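Local coordinates for protein O-methyltransferase (Coxiella burnetii, PDB 3TR6) that probably transfers a methyl group from S-adenosylmethionine to a hydroxyl oxygen of an acceptor substrate, as in related O-methyltransferases, at residues L30-E35 with W109-L114; R178-V181 with E185-S188. All blocks are in the same frame, centred on the assembly; numbering follows the deposited sequence.

Contact 1. Residues L30-E35 with W109-L114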
loop_
_atom_site.group_PDB
_atom_site.type_symbol
_atom_site.label_atom_id
_atom_site.label_comp_id
_atom_site.label_asym_id
_atom_site.label_seq_id
_atom_site.Cartn_x
_atom_site.Cartn_y
_atom_site.Cartn_z
ATOM N N LEU A 30 -20.876 4.173 -4.474
ATOM C CA LEU A 30 -19.761 4.493 -5.361
ATOM C C LEU A 30 -19.897 3.786 -6.707
ATOM O O LEU A 30 -19.578 4.353 -7.753
ATOM C CB LEU A 30 -18.424 4.149 -4.705
ATOM C CG LEU A 30 -17.879 5.197 -3.730
ATOM C CD1 LEU A 30 -16.613 4.700 -3.040
ATOM C CD2 LEU A 30 -17.627 6.522 -4.442
ATOM N N ALA A 31 -20.374 2.546 -6.673
ATOM C CA ALA A 31 -20.646 1.796 -7.893
ATOM C C ALA A 31 -21.635 2.567 -8.764
ATOM O O ALA A 31 -21.442 2.705 -9.972
ATOM C CB ALA A 31 -21.193 0.416 -7.559
ATOM N N GLU A 32 -22.689 3.072 -8.132
ATOM C CA GLU A 32 -23.710 3.854 -8.816
ATOM C C GLU A 32 -23.136 5.154 -9.368
ATOM O O GLU A 32 -23.497 5.588 -10.464
ATOM C CB GLU A 32 -24.860 4.155 -7.854
ATOM C CG GLU A 32 -25.834 5.206 -8.343
ATOM C CD GLU A 32 -26.854 5.580 -7.286
ATOM O OE1 GLU A 32 -26.953 4.855 -6.271
ATOM O OE2 GLU A 32 -27.554 6.602 -7.467
ATOM N N LEU A 33 -22.240 5.769 -8.602
ATOM C CA LEU A 33 -21.618 7.027 -8.997
ATOM C C LEU A 33 -20.822 6.916 -10.298
ATOM O O LEU A 33 -20.798 7.852 -11.096
ATOM C CB LEU A 33 -20.716 7.556 -7.877
ATOM C CG LEU A 33 -19.810 8.740 -8.235
ATOM C CD1 LEU A 33 -20.632 9.952 -8.632
ATOM C CD2 LEU A 33 -18.870 9.080 -7.089
ATOM N N ARG A 34 -20.164 5.782 -10.517
ATOM C CA ARG A 34 -19.363 5.639 -11.726
ATOM C C ARG A 34 -20.149 5.092 -12.921
ATOM O O ARG A 34 -19.768 5.304 -14.072
ATOM C CB ARG A 34 -18.070 4.854 -11.475
ATOM C CG ARG A 34 -18.222 3.387 -11.154
ATOM C CD ARG A 34 -16.929 2.669 -11.526
ATOM N NE ARG A 34 -16.791 1.368 -10.882
ATOM C CZ ARG A 34 -17.585 0.327 -11.115
ATOM N NH1 ARG A 34 -18.595 0.434 -11.968
ATOM N NH2 ARG A 34 -17.373 -0.820 -10.484
ATOM N N GLU A 35 -21.248 4.400 -12.648
ATOM C CA GLU A 35 -22.186 4.058 -13.707
ATOM C C GLU A 35 -22.738 5.346 -14.302
ATOM O O GLU A 35 -22.868 5.475 -15.518
ATOM C CB GLU A 35 -23.330 3.190 -13.178
ATOM C CG GLU A 35 -22.922 1.765 -12.838
ATOM C CD GLU A 35 -22.284 1.042 -14.013
ATOM O OE1 GLU A 35 -21.100 0.654 -13.905
ATOM O OE2 GLU A 35 -22.969 0.861 -15.044
ATOM N N TRP A 109 -22.030 12.978 -2.432
ATOM C CA TRP A 109 -21.466 12.982 -1.086
ATOM C C TRP A 109 -22.438 13.528 -0.039
ATOM O O TRP A 109 -22.249 13.320 1.158
ATOM C CB TRP A 109 -20.076 13.641 -1.015
ATOM C CG TRP A 109 -20.030 15.141 -1.019
ATOM C CD1 TRP A 109 -20.709 15.989 -0.193
ATOM C CD2 TRP A 109 -19.209 15.969 -1.855
ATOM N NE1 TRP A 109 -20.385 17.291 -0.483
ATOM C CE2 TRP A 109 -19.464 17.306 -1.499
ATOM C CE3 TRP A 109 -18.294 15.707 -2.881
ATOM C CZ2 TRP A 109 -18.838 18.381 -2.130
ATOM C CZ3 TRP A 109 -17.671 16.774 -3.506
ATOM C CH2 TRP A 109 -17.947 18.095 -3.130
ATOM N N GLU A 110 -23.484 14.209 -0.497
ATOM C CA GLU A 110 -24.609 14.528 0.370
ATOM C C GLU A 110 -25.394 13.247 0.602
ATOM O O GLU A 110 -25.708 12.887 1.735
ATOM C CB GLU A 110 -25.513 15.581 -0.272
ATOM C CG GLU A 110 -24.877 16.962 -0.409
ATOM C CD GLU A 110 -25.740 17.929 -1.204
ATOM O OE1 GLU A 110 -26.898 17.576 -1.517
ATOM O OE2 GLU A 110 -25.261 19.040 -1.522
ATOM N N LYS A 111 -25.695 12.558 -0.493
ATOM C CA LYS A 111 -26.427 11.299 -0.460
ATOM C C LYS A 111 -25.695 10.253 0.377
ATOM O O LYS A 111 -26.297 9.282 0.841
ATOM C CB LYS A 111 -26.628 10.783 -1.887
ATOM C CG LYS A 111 -27.542 9.573 -2.010
ATOM C CD LYS A 111 -27.745 9.196 -3.474
ATOM C CE LYS A 111 -28.747 8.060 -3.624
ATOM N NZ LYS A 111 -28.979 7.706 -5.054
ATOM N N ALA A 112 -24.396 10.460 0.566
ATOM C CA ALA A 112 -23.574 9.531 1.336
ATOM C C ALA A 112 -23.500 9.924 2.810
ATOM O O ALA A 112 -23.057 9.136 3.646
ATOM C CB ALA A 112 -22.175 9.439 0.739
ATOM N N GLY A 113 -23.935 11.145 3.116
ATOM C CA GLY A 113 -23.929 11.651 4.478
ATOM C C GLY A 113 -22.622 12.319 4.865
ATOM O O GLY A 113 -22.243 12.317 6.035
ATOM N N LEU A 114 -21.936 12.903 3.886
ATOM C CA LEU A 114 -20.607 13.469 4.115
ATOM C C LEU A 114 -20.560 14.978 3.907
ATOM O O LEU A 114 -19.482 15.552 3.748
ATOM C CB LEU A 114 -19.572 12.797 3.204
ATOM C CG LEU A 114 -19.400 11.278 3.319
ATOM C CD1 LEU A 114 -18.485 10.760 2.222
ATOM C CD2 LEU A 114 -18.873 10.892 4.693
#
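Glu32 on helix 28-40 and Lys111 in the last turn of helix 99-111 reach toward each other and meet in a salt bridge, with Lys111 NZ 3.0 Å from Glu32 OE2. The ammonium is not shared evenly between the two oxygens: Lys111 NZ stands 3.7 Å from Glu32 OE1. OE2 receives it through its syn lone pair, the one on the side of OE1. Both side chains leave their helices in the same way. In Lys111 the CG lies opposite the backbone N (chi1 -172°) and every later torsion is also extended, which carries NZ the full length of the chain across to the other helix. Glu32 is stretched beyond CG as well; the two chains cross at about a right angle, and the contact is confined to the carboxylate and the ammonium.

This polar bridge is the loose, outer side of the helix pair. The close packing is made by neighbouring residues of the same segments: Leu30, Leu33 and Trp109 all rest on Ile80 of helix 77-83, and Trp109 reaches on to Ile118 and Leu120 of strand 118-122. Both Glu32 and Leu33 touch Tyr108, which ties the bridge to the packed layer beneath. Just past Lys111 the helix is closed by a Schellman motif, with Leu114 N bonded to Trp109 O at 2.8 Å and Gly113 N to Glu110 O at 2.8 Å. Gly113 takes the positive phi (88°) that ends the helix in this motif.

Chemically, then, this is one charge pair laid over an apolar layer. It probably adds electrostatic attraction between two surface helices of the Rossmann-like fold, while Lys111, exposed at the surface, would feel that attraction screened by solvent.

Contact 2. Residues R178-V181 with E185-S188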
loop_
_atom_site.group_PDB
_atom_site.type_symbol
_atom_site.label_atom_id
_atom_site.label_comp_id
_atom_site.label_asym_id
_atom_site.label_seq_id
_atom_site.Cartn_x
_atom_site.Cartn_y
_atom_site.Cartn_z
ATOM N N ARG A 178 -0.291 4.411 -18.348
ATOM C CA ARG A 178 -0.667 3.239 -19.136
ATOM C C ARG A 178 0.524 2.569 -19.829
ATOM O O ARG A 178 0.354 1.836 -20.804
ATOM C CB ARG A 178 -1.756 3.592 -20.157
ATOM C CG ARG A 178 -2.968 4.288 -19.557
ATOM C CD ARG A 178 -4.186 4.226 -20.474
ATOM N NE ARG A 178 -5.004 3.038 -20.227
ATOM C CZ ARG A 178 -5.132 2.019 -21.073
ATOM N NH1 ARG A 178 -4.500 2.036 -22.241
ATOM N NH2 ARG A 178 -5.899 0.983 -20.755
ATOM N N GLY A 179 1.726 2.822 -19.322
ATOM C CA GLY A 179 2.920 2.186 -19.845
ATOM C C GLY A 179 3.824 3.109 -20.641
ATOM O O GLY A 179 5.017 2.839 -20.783
ATOM N N GLN A 180 3.258 4.200 -21.155
ATOM C CA GLN A 180 3.998 5.139 -21.996
ATOM C C GLN A 180 5.273 5.633 -21.331
ATOM O O GLN A 180 6.225 6.034 -22.003
ATOM C CB GLN A 180 3.135 6.354 -22.329
ATOM C CG GLN A 180 1.964 6.083 -23.243
ATOM C CD GLN A 180 1.224 7.357 -23.598
ATOM O OE1 GLN A 180 1.822 8.321 -24.083
ATOM N NE2 GLN A 180 -0.080 7.376 -23.343
ATOM N N VAL A 181 5.278 5.616 -20.006
ATOM C CA VAL A 181 6.348 6.224 -19.233
ATOM C C VAL A 181 7.652 5.434 -19.365
ATOM O O VAL A 181 8.740 5.974 -19.179
ATOM C CB VAL A 181 5.926 6.380 -17.750
ATOM C CG1 VAL A 181 5.989 5.041 -17.030
ATOM C CG2 VAL A 181 6.780 7.420 -17.050
ATOM N N GLU A 185 11.196 7.125 -25.688
ATOM C CA GLU A 185 11.061 7.829 -26.957
ATOM C C GLU A 185 9.632 8.278 -27.261
ATOM O O GLU A 185 9.364 8.793 -28.345
ATOM C CB GLU A 185 11.593 6.971 -28.107
ATOM C CG GLU A 185 13.103 6.805 -28.108
ATOM C CD GLU A 185 13.593 5.976 -29.278
ATOM O OE1 GLU A 185 12.745 5.420 -30.008
ATOM O OE2 GLU A 185 14.824 5.881 -29.470
ATOM N N ASN A 186 8.719 8.081 -26.314
ATOM C CA ASN A 186 7.353 8.566 -26.482
ATOM C C ASN A 186 7.378 10.070 -26.715
ATOM O O ASN A 186 6.853 10.569 -27.712
ATOM C CB ASN A 186 6.503 8.236 -25.260
ATOM C CG ASN A 186 5.047 8.592 -25.457
ATOM O OD1 ASN A 186 4.665 9.758 -25.373
ATOM N ND2 ASN A 186 4.222 7.585 -25.719
ATOM N N GLN A 187 7.986 10.783 -25.773
ATOM C CA GLN A 187 8.374 12.179 -25.970
ATOM C C GLN A 187 7.259 13.223 -25.948
ATOM O O GLN A 187 7.541 14.418 -26.032
ATOM C CB GLN A 187 9.212 12.327 -27.243
ATOM C CG GLN A 187 10.627 11.801 -27.089
ATOM C CD GLN A 187 11.380 12.510 -25.979
ATOM O OE1 GLN A 187 11.143 13.688 -25.712
ATOM N NE2 GLN A 187 12.285 11.792 -25.319
ATOM N N SER A 188 6.007 12.792 -25.831
ATOM C CA SER A 188 4.920 13.751 -25.669
ATOM C C SER A 188 5.197 14.625 -24.445
ATOM O O SER A 188 5.801 14.168 -23.474
ATOM C CB SER A 188 3.563 13.050 -25.555
ATOM O OG SER A 188 3.541 12.125 -24.486
#
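Gln180 sends its side chain at a slant across the amide of Asn186, and the two residues bring their segments closest, with 6.6 Å between Gln180 CA and Asn186 CA. Followed outward, the glutamine passes one and the same nitrogen almost the whole way. Gln180 CB lies 3.8 Å from Asn186 ND2, and Gln180 CG is at 3.7 Å from that ND2. With CG set beside the backbone N (chi1 -69°) and the chain extended from there, CD remains just as near, and the tip comes down so that Gln180 OE1 is 3.0 Å from Asn186 ND2. This is a hydrogen bond, but a weak one, bent to 122° at the hydrogen. Gln180 OE1 is also near Asn186 OD1, at 3.4 Å, two acceptors that do not bond. The two amide planes are turned 34° from each other.

Asn186 OD1 is taken up by its own segment. Ser188 OG donates to Asn186 OD1 at 2.8 Å, nearly in line with the C=O bond, and Ser188 N adds a weak bond of 3.3 Å to the same Asn186 OD1, closing an Asx turn. Ser188 is the N-cap of helix 189-203, so the turn lies directly at the helix start. Nearby, Gln180 O has a weak bond from Asn191 ND2, and Val181, turned away from Asn186, packs on Ile194 and on Tyr18 of the second subunit.

One good and one weak bond thus reach OD1, while ND2 is offered to Gln180. The bonds to OD1 may slightly polarise the amide, yet the bent geometry suggests that the link to Gln180 is a modest tie; Ser188 probably helps fix the rotation of the Asn186 amide.

How the contacts relate
Contact 1 closes along the chain before contact 2 begins. Their centres lie 34 Å apart and their nearest atoms about 14 Å, so they never touch. Both belong to the same Rossmann-like methyltransferase fold, at different regions of its seven-stranded sheet. Contact 1 joins helices 28-40 and 99-111, the latter leading to edge strand 118-122. Contact 2 sits in the loop between strand 168-173 and helix 189-203, which runs on toward the other edge strand, 207-212. Both lie at the surface, away from the S-adenosyl-L-homocysteine and nickel sites, although strand 168-173 ends at the nickel ligand Asp173. They are independent surface ties toward opposite edges of this chain's sheet, contact 2 on the side meeting the second subunit.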